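Local coordinates for protein UDP-galactopyranose mutase (PDB 3HDQ) that probably catalyses the interconversion of UDP-galactopyranose and UDP-galactofuranose, with flavin-adenine dinucleotide as its cofactor, at residues Asp59-Pro62 and Gly66-Tyr69; Ser99-Trp104 and Gln227-Ser232; Gly259-Phe264 and Leu272-Leu277. All blocks are in the same frame, centred on the assembly; numbering follows the deposited sequence.

Contact 1: Asp59-Pro62 and Gly66-Tyr69. With FAD (flavin-adenine dinucleotide), chain L.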
loop_
_atom_site.group_PDB
_atom_site.type_symbol
_atom_site.label_atom_id
_atom_site.label_comp_id
_atom_site.label_asym_id
_atom_site.label_seq_id
_atom_site.Cartn_x
_atom_site.Cartn_y
_atom_site.Cartn_z
ATOM N N ASP A 59 2.019 0.111 14.612
ATOM C CA ASP A 59 0.915 1.064 14.520
ATOM C C ASP A 59 -0.392 0.298 14.588
ATOM O O ASP A 59 -0.518 -0.790 14.021
ATOM C CB ASP A 59 1.007 1.883 13.224
ATOM C CG ASP A 59 0.248 3.214 13.304
ATOM O OD1 ASP A 59 -0.991 3.210 13.505
ATOM O OD2 ASP A 59 0.896 4.268 13.142
ATOM N N ARG A 60 -1.372 0.856 15.281
ATOM C CA ARG A 60 -2.666 0.198 15.376
ATOM C C ARG A 60 -3.420 0.311 14.061
ATOM O O ARG A 60 -4.353 -0.454 13.816
ATOM C CB ARG A 60 -3.499 0.795 16.514
ATOM C CG ARG A 60 -4.283 2.036 16.123
ATOM C CD ARG A 60 -4.171 3.129 17.178
ATOM N NE ARG A 60 -4.797 2.763 18.447
ATOM C CZ ARG A 60 -4.803 3.541 19.531
ATOM N NH1 ARG A 60 -4.227 4.740 19.504
ATOM N NH2 ARG A 60 -5.386 3.119 20.649
ATOM N N ARG A 61 -3.033 1.266 13.215
ATOM C CA ARG A 61 -3.654 1.371 11.890
ATOM C C ARG A 61 -3.111 0.274 10.979
ATOM O O ARG A 61 -2.084 -0.324 11.291
ATOM C CB ARG A 61 -3.438 2.763 11.294
ATOM C CG ARG A 61 -4.311 3.815 11.950
ATOM C CD ARG A 61 -3.834 5.212 11.628
ATOM N NE ARG A 61 -4.812 6.203 12.070
ATOM C CZ ARG A 61 -4.549 7.495 12.223
ATOM N NH1 ARG A 61 -3.336 7.959 11.968
ATOM N NH2 ARG A 61 -5.501 8.322 12.641
ATOM N N PRO A 62 -3.808 -0.020 9.872
ATOM C CA PRO A 62 -3.344 -1.117 9.011
ATOM C C PRO A 62 -2.361 -0.635 7.964
ATOM O O PRO A 62 -2.078 -1.373 7.030
ATOM C CB PRO A 62 -4.620 -1.589 8.301
ATOM C CG PRO A 62 -5.690 -0.520 8.599
ATOM C CD PRO A 62 -5.046 0.595 9.367
ATOM N N GLY A 66 1.166 7.348 9.413
ATOM C CA GLY A 66 0.336 8.166 10.284
ATOM C C GLY A 66 -0.728 8.950 9.517
ATOM O O GLY A 66 -1.377 8.408 8.618
ATOM N N ASN A 67 -0.905 10.224 9.876
ATOM C CA ASN A 67 -1.881 11.118 9.235
ATOM C C ASN A 67 -1.558 11.405 7.782
ATOM O O ASN A 67 -2.432 11.823 7.020
ATOM C CB ASN A 67 -1.941 12.485 9.953
ATOM C CG ASN A 67 -2.796 12.452 11.186
ATOM O OD1 ASN A 67 -3.561 11.508 11.387
ATOM N ND2 ASN A 67 -2.674 13.471 12.030
ATOM N N ALA A 68 -0.285 11.246 7.427
ATOM C CA ALA A 68 0.209 11.699 6.140
ATOM C C ALA A 68 0.128 10.588 5.100
ATOM O O ALA A 68 0.542 10.762 3.955
ATOM C CB ALA A 68 1.630 12.199 6.272
ATOM N N TYR A 69 -0.407 9.447 5.506
ATOM C CA TYR A 69 -0.575 8.333 4.592
ATOM C C TYR A 69 -1.377 8.778 3.374
ATOM O O TYR A 69 -2.354 9.516 3.508
ATOM C CB TYR A 69 -1.320 7.214 5.316
ATOM C CG TYR A 69 -1.737 6.049 4.449
ATOM C CD1 TYR A 69 -0.804 5.133 3.994
ATOM C CD2 TYR A 69 -3.066 5.845 4.122
ATOM C CE1 TYR A 69 -1.182 4.045 3.226
ATOM C CE2 TYR A 69 -3.455 4.767 3.353
ATOM C CZ TYR A 69 -2.504 3.874 2.906
ATOM O OH TYR A 69 -2.874 2.804 2.138
HETATM P PA FAD L . 0.790 10.900 13.557
HETATM O O1A FAD L . 0.682 10.992 12.150
HETATM O O2A FAD L . -0.458 11.180 14.138
HETATM O O5B FAD L . 1.214 9.445 13.866
HETATM C C5B FAD L . 1.191 8.867 15.116
HETATM C C4B FAD L . 0.844 7.426 14.926
HETATM O O4B FAD L . 0.818 6.779 16.147
HETATM C C3B FAD L . -0.554 7.321 14.368
HETATM O O3B FAD L . -0.588 6.751 13.103
HETATM C C2B FAD L . -1.276 6.453 15.343
HETATM O O2B FAD L . -2.044 5.536 14.663
HETATM C C1B FAD L . -0.162 5.813 16.118
HETATM N N9A FAD L . -0.608 5.377 17.437
HETATM C C8A FAD L . -1.196 6.093 18.402
HETATM N N7A FAD L . -1.450 5.328 19.433
HETATM C C5A FAD L . -1.033 4.103 19.154
HETATM C C6A FAD L . -1.044 2.913 19.846
HETATM N N6A FAD L . -1.384 2.876 21.089
HETATM N N1A FAD L . -0.536 1.794 19.290
HETATM C C2A FAD L . -0.030 1.835 18.041
HETATM N N3A FAD L . -0.020 3.001 17.363
HETATM C C4A FAD L . -0.519 4.115 17.895
HETATM N N1 FAD L . 1.178 19.289 8.131
HETATM C C2 FAD L . 1.827 19.989 7.194
HETATM O O2 FAD L . 2.997 20.212 7.282
HETATM N N3 FAD L . 1.132 20.432 6.141
HETATM C C4 FAD L . -0.192 20.172 6.030
HETATM O O4 FAD L . -0.820 20.558 5.103
HETATM C C4X FAD L . -0.826 19.478 6.994
HETATM N N5 FAD L . -2.148 19.242 6.879
HETATM C C5X FAD L . -2.781 18.543 7.843
HETATM C C6 FAD L . -4.126 18.295 7.710
HETATM C C7 FAD L . -4.779 17.585 8.678
HETATM C C7M FAD L . -6.222 17.318 8.555
HETATM C C8 FAD L . -4.097 17.113 9.762
HETATM C C8M FAD L . -4.855 16.358 10.788
HETATM C C9 FAD L . -2.745 17.357 9.888
HETATM C C9A FAD L . -2.076 18.079 8.932
HETATM N N10 FAD L . -0.737 18.323 9.034
HETATM C C10 FAD L . -0.130 19.030 8.058
HETATM C "C1'" FAD L . 0.037 17.946 10.243
HETATM C "C2'" FAD L . 0.629 16.557 10.172
HETATM O "O2'" FAD L . -0.442 15.688 10.082
HETATM C "C3'" FAD L . 1.441 16.184 11.408
HETATM O "O3'" FAD L . 2.559 16.931 11.605
HETATM C "C4'" FAD L . 2.102 14.868 11.217
HETATM O "O4'" FAD L . 1.261 14.172 10.350
HETATM C "C5'" FAD L . 2.252 14.227 12.565
HETATM O "O5'" FAD L . 3.204 13.232 12.644
HETATM P P FAD L . 3.243 12.339 13.912
HETATM O O1P FAD L . 4.110 11.251 13.685
HETATM O O2P FAD L . 3.754 13.136 14.961
HETATM O O3P FAD L . 1.784 11.893 14.238
HETATM O O HOH W 1 0.637 4.675 10.259
#

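Contact 2: Ser99-Trp104 and Gln227-Ser232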
loop_
_atom_site.group_PDB
_atom_site.type_symbol
_atom_site.label_atom_id
_atom_site.label_comp_id
_atom_site.label_asym_id
_atom_site.label_seq_id
_atom_site.Cartn_x
_atom_site.Cartn_y
_atom_site.Cartn_z
ATOM N N SER A 99 14.697 14.335 1.162
ATOM C CA SER A 99 15.094 14.152 -0.230
ATOM C C SER A 99 15.830 12.836 -0.425
ATOM O O SER A 99 15.942 12.344 -1.552
ATOM C CB SER A 99 15.971 15.320 -0.706
ATOM O OG SER A 99 15.175 16.471 -0.959
ATOM N N ARG A 100 16.338 12.274 0.671
ATOM C CA ARG A 100 16.946 10.948 0.616
ATOM C C ARG A 100 15.906 9.875 0.253
ATOM O O ARG A 100 16.264 8.805 -0.222
ATOM C CB ARG A 100 17.621 10.587 1.950
ATOM C CG ARG A 100 18.607 11.634 2.509
ATOM C CD ARG A 100 19.195 11.142 3.839
ATOM N NE ARG A 100 19.640 9.752 3.712
ATOM C CZ ARG A 100 19.564 8.831 4.672
ATOM N NH1 ARG A 100 19.058 9.129 5.859
ATOM N NH2 ARG A 100 19.989 7.597 4.438
ATOM N N PHE A 101 14.623 10.170 0.464
ATOM C CA PHE A 101 13.577 9.150 0.356
ATOM C C PHE A 101 12.511 9.406 -0.716
ATOM O O PHE A 101 11.578 8.620 -0.871
ATOM C CB PHE A 101 12.927 8.943 1.727
ATOM C CG PHE A 101 13.930 8.774 2.837
ATOM C CD1 PHE A 101 14.229 9.827 3.688
ATOM C CD2 PHE A 101 14.610 7.573 2.993
ATOM C CE1 PHE A 101 15.174 9.681 4.691
ATOM C CE2 PHE A 101 15.556 7.415 3.998
ATOM C CZ PHE A 101 15.839 8.467 4.852
ATOM N N THR A 102 12.658 10.488 -1.469
ATOM C CA THR A 102 11.683 10.804 -2.494
ATOM C C THR A 102 12.200 11.912 -3.398
ATOM O O THR A 102 13.021 12.721 -2.993
ATOM C CB THR A 102 10.365 11.279 -1.853
ATOM O OG1 THR A 102 9.361 11.417 -2.861
ATOM C CG2 THR A 102 10.567 12.625 -1.153
ATOM N N GLU A 103 11.711 11.955 -4.624
ATOM C CA GLU A 103 11.911 13.125 -5.457
ATOM C C GLU A 103 10.726 14.038 -5.208
ATOM O O GLU A 103 9.825 13.690 -4.436
ATOM C CB GLU A 103 11.981 12.749 -6.924
ATOM C CG GLU A 103 13.232 12.007 -7.327
ATOM C CD GLU A 103 12.995 11.166 -8.568
ATOM O OE1 GLU A 103 12.277 10.144 -8.466
ATOM O OE2 GLU A 103 13.512 11.535 -9.643
ATOM N N TRP A 104 10.707 15.179 -5.888
ATOM C CA TRP A 104 9.759 16.236 -5.573
ATOM C C TRP A 104 9.020 16.826 -6.765
ATOM O O TRP A 104 9.595 17.032 -7.828
ATOM C CB TRP A 104 10.501 17.376 -4.888
ATOM C CG TRP A 104 11.160 16.986 -3.606
ATOM C CD1 TRP A 104 12.478 16.678 -3.422
ATOM C CD2 TRP A 104 10.538 16.877 -2.320
ATOM N NE1 TRP A 104 12.714 16.389 -2.098
ATOM C CE2 TRP A 104 11.541 16.507 -1.402
ATOM C CE3 TRP A 104 9.231 17.069 -1.855
ATOM C CZ2 TRP A 104 11.277 16.321 -0.046
ATOM C CZ3 TRP A 104 8.972 16.881 -0.511
ATOM C CH2 TRP A 104 9.991 16.507 0.377
ATOM N N GLN A 227 7.690 4.224 2.713
ATOM C CA GLN A 227 8.176 2.871 2.449
ATOM C C GLN A 227 9.697 2.833 2.339
ATOM O O GLN A 227 10.332 1.953 2.916
ATOM C CB GLN A 227 7.497 2.255 1.209
ATOM C CG GLN A 227 6.068 1.784 1.503
ATOM C CD GLN A 227 5.232 1.457 0.260
ATOM O OE1 GLN A 227 5.679 1.615 -0.878
ATOM N NE2 GLN A 227 3.996 1.000 0.488
ATOM N N ASN A 228 10.275 3.795 1.618
ATOM C CA ASN A 228 11.733 3.933 1.550
ATOM C C ASN A 228 12.373 4.175 2.932
ATOM O O ASN A 228 13.441 3.632 3.238
ATOM C CB ASN A 228 12.141 5.055 0.577
ATOM C CG ASN A 228 11.777 4.748 -0.883
ATOM O OD1 ASN A 228 11.703 3.583 -1.302
ATOM N ND2 ASN A 228 11.553 5.802 -1.661
ATOM N N MET A 229 11.717 4.981 3.765
ATOM C CA MET A 229 12.222 5.291 5.107
ATOM C C MET A 229 12.290 4.061 6.025
ATOM O O MET A 229 13.166 3.952 6.883
ATOM C CB MET A 229 11.348 6.361 5.761
ATOM C CG MET A 229 12.032 7.689 6.010
ATOM S SD MET A 229 10.873 8.946 6.625
ATOM C CE MET A 229 10.121 9.366 5.084
ATOM N N LEU A 230 11.357 3.138 5.837
ATOM C CA LEU A 230 11.259 1.969 6.707
ATOM C C LEU A 230 11.827 0.710 6.045
ATOM O O LEU A 230 11.565 -0.400 6.499
ATOM C CB LEU A 230 9.797 1.739 7.107
ATOM C CG LEU A 230 9.055 2.925 7.738
ATOM C CD1 LEU A 230 7.618 2.544 8.076
ATOM C CD2 LEU A 230 9.778 3.389 8.973
ATOM N N SER A 231 12.613 0.884 4.987
ATOM C CA SER A 231 13.081 -0.256 4.196
ATOM C C SER A 231 14.261 -1.028 4.790
ATOM O O SER A 231 14.484 -2.184 4.426
ATOM C CB SER A 231 13.434 0.183 2.767
ATOM O OG SER A 231 14.523 1.084 2.790
ATOM N N SER A 232 15.030 -0.386 5.667
ATOM C CA SER A 232 16.205 -1.023 6.263
ATOM C C SER A 232 15.904 -2.423 6.804
ATOM O O SER A 232 14.830 -2.667 7.355
ATOM C CB SER A 232 16.784 -0.165 7.391
ATOM O OG SER A 232 17.665 -0.930 8.206
#

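Contact 3: Gly259-Phe264 and Leu272-Leu277. With FAD (flavin-adenine dinucleotide), chain L.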
loop_
_atom_site.group_PDB
_atom_site.type_symbol
_atom_site.label_atom_id
_atom_site.label_comp_id
_atom_site.label_asym_id
_atom_site.label_seq_id
_atom_site.Cartn_x
_atom_site.Cartn_y
_atom_site.Cartn_z
ATOM N N GLY A 259 1.998 8.359 20.264
ATOM C CA GLY A 259 0.560 8.470 20.436
ATOM C C GLY A 259 0.202 9.597 21.395
ATOM O O GLY A 259 1.083 10.317 21.867
ATOM N N PRO A 260 -1.095 9.764 21.686
ATOM C CA PRO A 260 -1.543 10.808 22.624
ATOM C C PRO A 260 -0.993 10.541 24.037
ATOM O O PRO A 260 -0.951 9.381 24.440
ATOM C CB PRO A 260 -3.066 10.662 22.621
ATOM C CG PRO A 260 -3.403 9.597 21.611
ATOM C CD PRO A 260 -2.168 8.825 21.327
ATOM N N VAL A 261 -0.548 11.569 24.763
ATOM C CA VAL A 261 0.065 11.335 26.081
ATOM C C VAL A 261 -0.900 10.887 27.154
ATOM O O VAL A 261 -0.519 10.129 28.030
ATOM C CB VAL A 261 0.771 12.575 26.686
ATOM C CG1 VAL A 261 2.273 12.339 26.818
ATOM C CG2 VAL A 261 0.413 13.842 25.936
ATOM N N ASP A 262 -2.127 11.394 27.135
ATOM C CA ASP A 262 -3.026 11.091 28.237
ATOM C C ASP A 262 -3.282 9.589 28.287
ATOM O O ASP A 262 -3.246 8.989 29.358
ATOM C CB ASP A 262 -4.325 11.919 28.197
ATOM C CG ASP A 262 -5.056 11.830 26.858
ATOM O OD1 ASP A 262 -4.467 11.333 25.875
ATOM O OD2 ASP A 262 -6.226 12.262 26.790
ATOM N N ALA A 263 -3.486 8.987 27.119
ATOM C CA ALA A 263 -3.778 7.559 27.011
ATOM C C ALA A 263 -2.624 6.702 27.499
ATOM O O ALA A 263 -2.839 5.641 28.076
ATOM C CB ALA A 263 -4.131 7.181 25.570
ATOM N N PHE A 264 -1.399 7.154 27.263
ATOM C CA PHE A 264 -0.245 6.378 27.694
ATOM C C PHE A 264 -0.281 6.200 29.207
ATOM O O PHE A 264 0.090 5.151 29.732
ATOM C CB PHE A 264 1.052 7.052 27.265
ATOM C CG PHE A 264 2.275 6.254 27.587
ATOM C CD1 PHE A 264 2.758 5.310 26.690
ATOM C CD2 PHE A 264 2.943 6.437 28.785
ATOM C CE1 PHE A 264 3.886 4.568 26.990
ATOM C CE2 PHE A 264 4.070 5.698 29.088
ATOM C CZ PHE A 264 4.539 4.763 28.189
ATOM N N LEU A 272 -7.143 14.609 28.228
ATOM C CA LEU A 272 -6.517 15.735 27.538
ATOM C C LEU A 272 -7.312 15.973 26.253
ATOM O O LEU A 272 -7.489 15.051 25.468
ATOM C CB LEU A 272 -5.083 15.388 27.157
ATOM C CG LEU A 272 -3.968 16.360 27.536
ATOM C CD1 LEU A 272 -2.780 16.192 26.595
ATOM C CD2 LEU A 272 -4.451 17.816 27.583
ATOM N N PRO A 273 -7.813 17.198 26.038
ATOM C CA PRO A 273 -8.625 17.420 24.832
ATOM C C PRO A 273 -7.820 17.390 23.530
ATOM O O PRO A 273 -6.851 18.135 23.374
ATOM C CB PRO A 273 -9.211 18.829 25.047
ATOM C CG PRO A 273 -9.052 19.092 26.524
ATOM C CD PRO A 273 -7.794 18.380 26.918
ATOM N N TYR A 274 -8.218 16.515 22.612
ATOM C CA TYR A 274 -7.720 16.555 21.245
ATOM C C TYR A 274 -8.911 16.717 20.330
ATOM O O TYR A 274 -9.933 16.051 20.510
ATOM C CB TYR A 274 -7.016 15.256 20.864
ATOM C CG TYR A 274 -5.709 14.975 21.566
ATOM C CD1 TYR A 274 -5.685 14.346 22.804
ATOM C CD2 TYR A 274 -4.500 15.301 20.972
ATOM C CE1 TYR A 274 -4.489 14.066 23.438
ATOM C CE2 TYR A 274 -3.313 15.027 21.585
ATOM C CZ TYR A 274 -3.311 14.413 22.827
ATOM O OH TYR A 274 -2.123 14.137 23.448
ATOM N N ARG A 275 -8.779 17.585 19.336
ATOM C CA ARG A 275 -9.861 17.768 18.388
ATOM C C ARG A 275 -9.754 16.719 17.276
ATOM O O ARG A 275 -8.655 16.352 16.871
ATOM C CB ARG A 275 -9.827 19.186 17.828
ATOM C CG ARG A 275 -11.075 19.565 17.055
ATOM C CD ARG A 275 -12.293 19.702 17.953
ATOM N NE ARG A 275 -13.316 20.457 17.244
ATOM C CZ ARG A 275 -14.602 20.505 17.570
ATOM N NH1 ARG A 275 -15.071 19.831 18.612
ATOM N NH2 ARG A 275 -15.425 21.240 16.840
ATOM N N SER A 276 -10.890 16.223 16.805
ATOM C CA SER A 276 -10.908 15.194 15.771
ATOM C C SER A 276 -11.587 15.711 14.497
ATOM O O SER A 276 -12.046 16.847 14.452
ATOM C CB SER A 276 -11.623 13.945 16.293
ATOM O OG SER A 276 -11.357 12.804 15.489
ATOM N N LEU A 277 -11.659 14.864 13.472
ATOM C CA LEU A 277 -12.271 15.222 12.194
ATOM C C LEU A 277 -13.020 14.047 11.605
ATOM O O LEU A 277 -12.657 12.897 11.825
ATOM C CB LEU A 277 -11.209 15.649 11.177
ATOM C CG LEU A 277 -10.477 16.935 11.521
ATOM C CD1 LEU A 277 -9.268 17.129 10.628
ATOM C CD2 LEU A 277 -11.443 18.111 11.435
HETATM P PA FAD L . 0.790 10.900 13.557
HETATM O O1A FAD L . 0.682 10.992 12.150
HETATM O O2A FAD L . -0.458 11.180 14.138
HETATM O O5B FAD L . 1.214 9.445 13.866
HETATM C C5B FAD L . 1.191 8.867 15.116
HETATM C C4B FAD L . 0.844 7.426 14.926
HETATM O O4B FAD L . 0.818 6.779 16.147
HETATM C C3B FAD L . -0.554 7.321 14.368
HETATM O O3B FAD L . -0.588 6.751 13.103
HETATM C C2B FAD L . -1.276 6.453 15.343
HETATM O O2B FAD L . -2.044 5.536 14.663
HETATM C C1B FAD L . -0.162 5.813 16.118
HETATM N N9A FAD L . -0.608 5.377 17.437
HETATM C C8A FAD L . -1.196 6.093 18.402
HETATM N N7A FAD L . -1.450 5.328 19.433
HETATM C C5A FAD L . -1.033 4.103 19.154
HETATM C C6A FAD L . -1.044 2.913 19.846
HETATM N N6A FAD L . -1.384 2.876 21.089
HETATM N N1A FAD L . -0.536 1.794 19.290
HETATM C C2A FAD L . -0.030 1.835 18.041
HETATM N N3A FAD L . -0.020 3.001 17.363
HETATM C C4A FAD L . -0.519 4.115 17.895
HETATM N N1 FAD L . 1.178 19.289 8.131
HETATM C C2 FAD L . 1.827 19.989 7.194
HETATM O O2 FAD L . 2.997 20.212 7.282
HETATM N N3 FAD L . 1.132 20.432 6.141
HETATM C C4 FAD L . -0.192 20.172 6.030
HETATM O O4 FAD L . -0.820 20.558 5.103
HETATM C C4X FAD L . -0.826 19.478 6.994
HETATM N N5 FAD L . -2.148 19.242 6.879
HETATM C C5X FAD L . -2.781 18.543 7.843
HETATM C C6 FAD L . -4.126 18.295 7.710
HETATM C C7 FAD L . -4.779 17.585 8.678
HETATM C C7M FAD L . -6.222 17.318 8.555
HETATM C C8 FAD L . -4.097 17.113 9.762
HETATM C C8M FAD L . -4.855 16.358 10.788
HETATM C C9 FAD L . -2.745 17.357 9.888
HETATM C C9A FAD L . -2.076 18.079 8.932
HETATM N N10 FAD L . -0.737 18.323 9.034
HETATM C C10 FAD L . -0.130 19.030 8.058
HETATM C "C1'" FAD L . 0.037 17.946 10.243
HETATM C "C2'" FAD L . 0.629 16.557 10.172
HETATM O "O2'" FAD L . -0.442 15.688 10.082
HETATM C "C3'" FAD L . 1.441 16.184 11.408
HETATM O "O3'" FAD L . 2.559 16.931 11.605
HETATM C "C4'" FAD L . 2.102 14.868 11.217
HETATM O "O4'" FAD L . 1.261 14.172 10.350
HETATM C "C5'" FAD L . 2.252 14.227 12.565
HETATM O "O5'" FAD L . 3.204 13.232 12.644
HETATM P P FAD L . 3.243 12.339 13.912
HETATM O O1P FAD L . 4.110 11.251 13.685
HETATM O O2P FAD L . 3.754 13.136 14.961
HETATM O O3P FAD L . 1.784 11.893 14.238
#

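Contact 1: Asp59-Pro62 and Gly66-Tyr69
R61 and the G66-N67 turn lean on each other without a single direct hydrogen bond; the cofactor and one water do most of the joining. The R61 chain runs extended from CG to NE beside the ribose of FAD and ends with NH1 3.6 Å from OD1 of N67. That oxygen lies at the guanidinium edge, with the amide plane turned 42° away, while O2B of FAD sits over a face of the same guanidinium. NH1 also gives O3B a weak hydrogen bond.

D59 is the firmer hold on the ribose. With CG anti to the backbone N (chi1 -158°), its carboxylate takes both hydroxyls of the sugar: O2B lies 2.8 Å from OD1 and O3B 2.9 Å from OD2. OD1 offers its anti lone pair to R61 N, closing an Asx turn that fixes the carboxylate's rotation. OD2 has a further donor in A37 N and a weak one in the water, which in turn accepts from G66 N at 2.9 Å. So many donors would be expected to keep the carboxylate ionised.

On the other segment, N67 N points almost straight at phosphate oxygen O1A of FAD (2.9 Å, 170°). G66 has positive phi, and any CB there would collide with O1A, so a side chain is doubly disfavoured. R60, in a salt bridge with D242, covers the adenine. An acidic residue just beyond the second strand of a parallel sheet, gripping the ribose diol, is the classic dinucleotide-binding signature of the Rossmann-type FAD site.

Contact 2: Ser99-Trp104 and Gln227-Ser232
F101, in the loop after helix 92-99, brings its CA to 5.7 Å from the CA of N228, in the last turn of helix 222-229. The result is a Met-aromatic contact beside a helix end, set against one flank of the Rossmann-like fold. F101 is the centre of it. Its ring, placed by a chi1 of -48° that leaves CG anti to the carbonyl carbon, is covered on both faces by aliphatic carbon. M229 CG stands 3.7 Å from the ring centroid, only 5° off the normal, in a well-centred CH-pi contact. R100 CB covers the opposite face toward its rim, and Y97 meets the ring edge-to-face. The two side chains, F101 and M229, cross at about a right angle, and the sulfur SD lies farther off, 4.9 Å from the centroid, still above the face.

An alanine in place of F101 takes away the face under M229 CG, which would probably open a gap between M229 and R100 CB and leave the thioether freer to turn. M229 also comes within about 5 Å of the side chain of F39, a residue that binds FAD, whereas the cofactor itself is about 10 Å from the M229 side chain. Helix 39-50 adds a further tie, since R100 forms a salt bridge with its E46.

The polar part of the contact is one bond: N228 ND2 reaches the carbonyl oxygen F101 O at 2.9 Å, nearly straight and within the plane of its own amide, but arriving from above the carbonyl plane, 42° out of it.

Contact 3: Gly259-Phe264 and Leu272-Leu277
P260, V261 and D262 meet L272 and Y274 in a buried, mixed polar and apolar contact between the short turn of helix after strand 252-257 and the entry to strand 274-284, thus between the parallel and mixed sheets. The Y274 hydroxyl reaches the backbone amide of V261, which donates to OH at 3.3 Å, and OH in turn donates to the carbonyl of L365. P260 CB rests 3.8 Å from Y274 CZ, and V261 CG2 meets L272 CD1 at 4.0 Å.

D262 makes the second polar link. Its CG lies between the backbone N and the carbonyl carbon (chi1 53°), which carries OD2 to L272 N, 2.9 Å away; the amide comes in on the anti side, 30° out of the carboxylate plane. OD1 faces the edge of the Y274 ring, 3.7 Å from CE1. The outer ends of the segments touch FAD, G259 CA at the adenine and L277 CD1 at the flavin methyl C7M.

A buried carboxylate thus has a salt bridge from K271 as well as an amide donor, which probably keeps its charge compensated, while the tyrosine hydroxyl, engaged as donor and acceptor, is probably held in one orientation.

How the contacts relate
Taken from the N terminus, the three contacts follow one another in series; none nests in or crosses another. Contact 1 closes a short loop between strands 55-58 and 71-72 of the Rossmann-like region. Contact 2 then spans 122 residues, bringing the loop after helix 92-99 to the end of helix 222-229, so that the long intervening excursion returns to the nucleotide-binding core. Contact 3, its segments seven residues apart, closes the connection that leads from strand 252-257 of the parallel sheet into strand 274-284 of the mixed sheet. Contacts 1 and 3, with centres 15 Å apart, do not touch but share FAD. Contact 2 lies on the far flank, its centre 29 Å from that of contact 3.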